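Local coordinates for protein paenibacillus xanthan lyase (Paenibacillus, PDB 6F2P) that cleaves the polysaccharide xanthan by beta-elimination, as a lyase of polysaccharide lyase family 8, at residues L525-T530 / E540-T545; T972-N977 / Y1028-A1033. All coordinates share one frame; numbering follows the deposited sequence.

Interaction 1. Residues L525-T530 / E540-T545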
# COMPACT_ATOMS: atom_id res chain seq x y z
N LEU A 525 26.75 -26.17 -3.62
CA LEU A 525 25.41 -26.33 -3.08
C LEU A 525 25.45 -27.40 -2.01
O LEU A 525 25.56 -28.58 -2.32
CB LEU A 525 24.41 -26.72 -4.17
CG LEU A 525 22.97 -26.88 -3.66
CD1 LEU A 525 22.23 -25.55 -3.56
CD2 LEU A 525 22.18 -27.85 -4.53
N ILE A 526 25.37 -26.98 -0.75
CA ILE A 526 25.41 -27.92 0.36
C ILE A 526 24.01 -28.11 0.92
O ILE A 526 23.36 -27.14 1.31
CB ILE A 526 26.38 -27.44 1.44
CG1 ILE A 526 27.78 -27.30 0.83
CG2 ILE A 526 26.41 -28.42 2.60
CD1 ILE A 526 28.82 -26.83 1.79
N VAL A 527 23.56 -29.36 0.95
CA VAL A 527 22.19 -29.67 1.38
C VAL A 527 22.20 -30.62 2.57
O VAL A 527 22.82 -31.68 2.51
CB VAL A 527 21.41 -30.35 0.25
CG1 VAL A 527 20.02 -30.73 0.73
CG2 VAL A 527 21.35 -29.45 -0.96
N ASN A 528 21.50 -30.24 3.63
CA ASN A 528 21.54 -30.98 4.90
C ASN A 528 22.96 -31.31 5.32
O ASN A 528 23.24 -32.42 5.79
CB ASN A 528 20.69 -32.26 4.84
CG ASN A 528 19.20 -31.98 4.74
OD1 ASN A 528 18.75 -30.84 4.83
ND2 ASN A 528 18.42 -33.04 4.54
N GLY A 529 23.88 -30.37 5.12
CA GLY A 529 25.26 -30.55 5.52
C GLY A 529 26.09 -31.41 4.59
O GLY A 529 27.23 -31.75 4.91
N THR A 530 25.53 -31.75 3.44
CA THR A 530 26.23 -32.61 2.48
C THR A 530 26.33 -31.95 1.10
O THR A 530 25.32 -31.54 0.53
CB THR A 530 25.55 -33.99 2.37
OG1 THR A 530 25.58 -34.64 3.65
CG2 THR A 530 26.24 -34.87 1.34
N GLU A 540 17.72 -32.87 -9.28
CA GLU A 540 17.21 -33.79 -8.28
C GLU A 540 15.88 -33.31 -7.72
O GLU A 540 15.64 -32.10 -7.67
CB GLU A 540 18.18 -33.88 -7.10
CG GLU A 540 19.55 -34.48 -7.39
CD GLU A 540 20.35 -34.66 -6.12
OE1 GLU A 540 21.53 -35.10 -6.19
OE2 GLU A 540 19.80 -34.37 -5.04
N THR A 541 15.03 -34.24 -7.30
CA THR A 541 13.93 -33.91 -6.41
C THR A 541 14.33 -34.31 -4.99
O THR A 541 14.21 -35.47 -4.62
CB THR A 541 12.63 -34.62 -6.80
OG1 THR A 541 12.23 -34.21 -8.11
CG2 THR A 541 11.54 -34.26 -5.86
N MET A 542 14.81 -33.34 -4.22
CA MET A 542 15.42 -33.59 -2.91
C MET A 542 14.43 -33.61 -1.74
O MET A 542 13.99 -32.55 -1.28
CB MET A 542 16.46 -32.51 -2.61
CG MET A 542 17.44 -32.29 -3.72
SD MET A 542 18.54 -30.92 -3.33
CE MET A 542 17.41 -29.52 -3.48
N THR A 543 14.10 -34.80 -1.25
CA THR A 543 13.13 -34.91 -0.16
C THR A 543 13.76 -34.81 1.22
O THR A 543 14.98 -34.99 1.39
CB THR A 543 12.30 -36.21 -0.25
OG1 THR A 543 13.17 -37.33 -0.38
CG2 THR A 543 11.36 -36.15 -1.44
N GLY A 544 12.93 -34.53 2.22
CA GLY A 544 13.40 -34.36 3.58
C GLY A 544 14.47 -33.29 3.68
O GLY A 544 15.43 -33.41 4.45
N THR A 545 14.31 -32.23 2.89
CA THR A 545 15.27 -31.15 2.92
C THR A 545 15.03 -30.26 4.14
O THR A 545 13.92 -29.75 4.33
CB THR A 545 15.21 -30.31 1.64
OG1 THR A 545 15.25 -31.18 0.50
CG2 THR A 545 16.39 -29.34 1.59
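Asn528 reaches across to the backbone of Gly544, its ND2 donating a hydrogen bond of 3.0 Å to Gly544 O. The carbonyl oxygen lies almost in the plane of the amide, and the N-H points at it fairly straight, at 159°. With CG anti to its own carbonyl carbon (chi1 -68°), the amide is carried out over the corner where the chain leaves strand 539-543. Its other end is engaged as well: OD1 accepts from the backbone N atoms of Asn546 and Tyr547, so three bonds fix the rotation of one short side chain. Next to it in the chain, Val527 divides its two methyls, CG1 meeting Thr545 CG2 and CG2 meeting Met542 SD, each at 4.0 Å. The unbranched, flexible thioether bends at its last torsion, and Ile548 backs both it and the valine.

Behind these contacts stand two turns. A type I' beta turn from Val527 to Thr530 presents the asparagine; both central residues have positive phi, which asparagine and glycine tolerate well. At the facing corner Gly544, also with positive phi, lets the chain pass from one sheet of the super-sandwich domain to the other, while Thr545 OG1 donates back to Met542 O over 2.6 Å, from above the carbonyl plane. An alanine in place of Asn528 would probably leave Gly544 O without this donor and the N-H groups of Asn546 and Tyr547 without their side-chain acceptor. The chemistry is thus that of an amide serving as donor and acceptor at once, pinning a hairpin tip to a sheet-changing corner beside a small apolar seam.

Interaction 2. Residues T972-N977 / Y1028-A1033. With CA (calcium ion), chain G.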
# COMPACT_ATOMS: atom_id res chain seq x y z
N THR A 972 -56.21 -20.99 47.58
CA THR A 972 -57.17 -20.52 48.57
C THR A 972 -56.53 -20.57 49.95
O THR A 972 -56.89 -19.82 50.85
CB THR A 972 -58.47 -21.37 48.59
OG1 THR A 972 -58.15 -22.74 48.34
CG2 THR A 972 -59.44 -20.88 47.52
N ASN A 973 -55.55 -21.46 50.10
CA ASN A 973 -54.82 -21.57 51.35
C ASN A 973 -53.66 -20.58 51.39
O ASN A 973 -52.80 -20.66 52.27
CB ASN A 973 -54.29 -22.99 51.51
CG ASN A 973 -53.48 -23.44 50.31
OD1 ASN A 973 -52.30 -23.13 50.19
ND2 ASN A 973 -54.13 -24.16 49.41
N ARG A 974 -53.64 -19.65 50.44
CA ARG A 974 -52.59 -18.64 50.39
C ARG A 974 -52.87 -17.46 51.32
O ARG A 974 -54.02 -17.13 51.60
CB ARG A 974 -52.42 -18.12 48.96
CG ARG A 974 -51.30 -18.78 48.19
CD ARG A 974 -51.63 -20.22 47.85
NE ARG A 974 -50.64 -20.80 46.96
CZ ARG A 974 -50.57 -22.10 46.68
NH1 ARG A 974 -51.41 -22.95 47.25
NH2 ARG A 974 -49.64 -22.55 45.85
N ALA A 975 -51.79 -16.83 51.78
CA ALA A 975 -51.89 -15.57 52.52
C ALA A 975 -52.42 -14.46 51.60
O ALA A 975 -52.14 -14.45 50.39
CB ALA A 975 -50.54 -15.18 53.09
N THR A 976 -53.19 -13.54 52.18
CA THR A 976 -53.78 -12.44 51.42
C THR A 976 -52.98 -11.16 51.60
O THR A 976 -53.23 -10.16 50.93
CB THR A 976 -55.24 -12.18 51.86
OG1 THR A 976 -55.28 -11.86 53.25
CG2 THR A 976 -56.09 -13.41 51.62
N ASN A 977 -52.01 -11.21 52.51
CA ASN A 977 -51.27 -10.02 52.90
C ASN A 977 -49.76 -10.25 52.89
O ASN A 977 -49.07 -9.93 53.86
CB ASN A 977 -51.73 -9.54 54.28
CG ASN A 977 -51.58 -10.61 55.36
OD1 ASN A 977 -51.58 -11.81 55.06
ND2 ASN A 977 -51.44 -10.18 56.61
N TYR A 1028 -50.44 -19.35 53.47
CA TYR A 1028 -49.20 -19.80 52.84
C TYR A 1028 -48.53 -18.70 52.03
O TYR A 1028 -49.19 -17.97 51.28
CB TYR A 1028 -49.47 -21.02 51.94
CG TYR A 1028 -49.57 -22.33 52.69
CD1 TYR A 1028 -48.43 -23.03 53.06
CD2 TYR A 1028 -50.81 -22.87 53.01
CE1 TYR A 1028 -48.52 -24.23 53.74
CE2 TYR A 1028 -50.91 -24.07 53.69
CZ TYR A 1028 -49.76 -24.75 54.05
OH TYR A 1028 -49.84 -25.94 54.73
N VAL A 1029 -47.22 -18.58 52.17
CA VAL A 1029 -46.45 -17.60 51.41
C VAL A 1029 -45.66 -18.26 50.28
O VAL A 1029 -44.74 -19.04 50.53
CB VAL A 1029 -45.49 -16.80 52.32
CG1 VAL A 1029 -44.66 -15.81 51.50
CG2 VAL A 1029 -46.27 -16.08 53.40
N VAL A 1030 -46.01 -17.95 49.03
CA VAL A 1030 -45.34 -18.52 47.86
C VAL A 1030 -44.29 -17.57 47.29
O VAL A 1030 -44.51 -16.37 47.19
CB VAL A 1030 -46.37 -18.90 46.76
CG1 VAL A 1030 -45.69 -19.17 45.42
CG2 VAL A 1030 -47.21 -20.09 47.19
N ALA A 1031 -43.13 -18.13 46.92
CA ALA A 1031 -42.09 -17.38 46.21
C ALA A 1031 -41.82 -18.05 44.86
O ALA A 1031 -41.52 -19.25 44.82
CB ALA A 1031 -40.82 -17.31 47.04
N ASP A 1032 -41.91 -17.29 43.77
CA ASP A 1032 -41.77 -17.87 42.43
C ASP A 1032 -40.76 -17.10 41.56
O ASP A 1032 -39.59 -17.49 41.46
CB ASP A 1032 -43.14 -17.95 41.75
CG ASP A 1032 -43.11 -18.73 40.45
OD1 ASP A 1032 -42.20 -19.57 40.27
OD2 ASP A 1032 -44.02 -18.52 39.61
N ALA A 1033 -41.22 -16.02 40.92
CA ALA A 1033 -40.36 -15.25 40.02
C ALA A 1033 -40.69 -13.75 39.92
O ALA A 1033 -41.86 -13.34 40.06
CB ALA A 1033 -40.34 -15.89 38.63
CA CA G . -40.23 -21.04 39.79
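Arg974 begins beside the Tyr1028 carbonyl, its CB 4.0 Å and its CG 3.8 Å from Tyr1028 O, while its CA makes a C-H...O contact to the same oxygen. The chain then bends at chi2 (70°) and carries NE to within 3.5 Å of Val1030 CG2. That methyl meets the guanidinium obliquely, also nearing CZ and NH2; NE has a weak hydrogen bond to Ala969 O. At the tip NH1 makes a weak bond to Asn973 OD1. A long aliphatic stem with a polar end suits this path along a valine.

The backbones form a single beta bridge between Arg974 and Tyr1028, in the Golvesin C-terminal domain: Tyr1028 N donates to Asn973 O at 3.0 Å, and Ala975 N to Tyr1028 O at 2.9 Å in a nearly straight bond. The small CB of Ala975 fits close against that carbonyl.

Asn973 holds its amide almost perpendicular to the tyrosine ring, OD1 lying 3.2 Å from Tyr1028 CD2. Farther along segment 1028-1033, at the break in strand 1030-1039, Asp1032 OD1 binds a calcium ion at 2.5 Å, in a site completed by Asp910, Asn911, Tyr933 and Asp936.

In the fold
From the N terminus the chain first closes interaction 1, a local contact with nine residues between its segments, in the super-sandwich domain. There it joins the tip of the hairpin formed by strands 525-527 and 530-531 to the corner between strands 539-543 and 545-550, which belong to different sheets. Interaction 2 follows in the Golvesin C-terminal domain, where 50 intervening residues, including strands 978-984, 987-993, 1003-1010 and 1017-1021, separate its segments. It ties the loop after strand 960-967 to the start of the last strand, 1030-1039. The contacts stand in series, neither nested nor crossing; the centres of interaction 1 and interaction 2 are about 85 Å apart, with no direct touch.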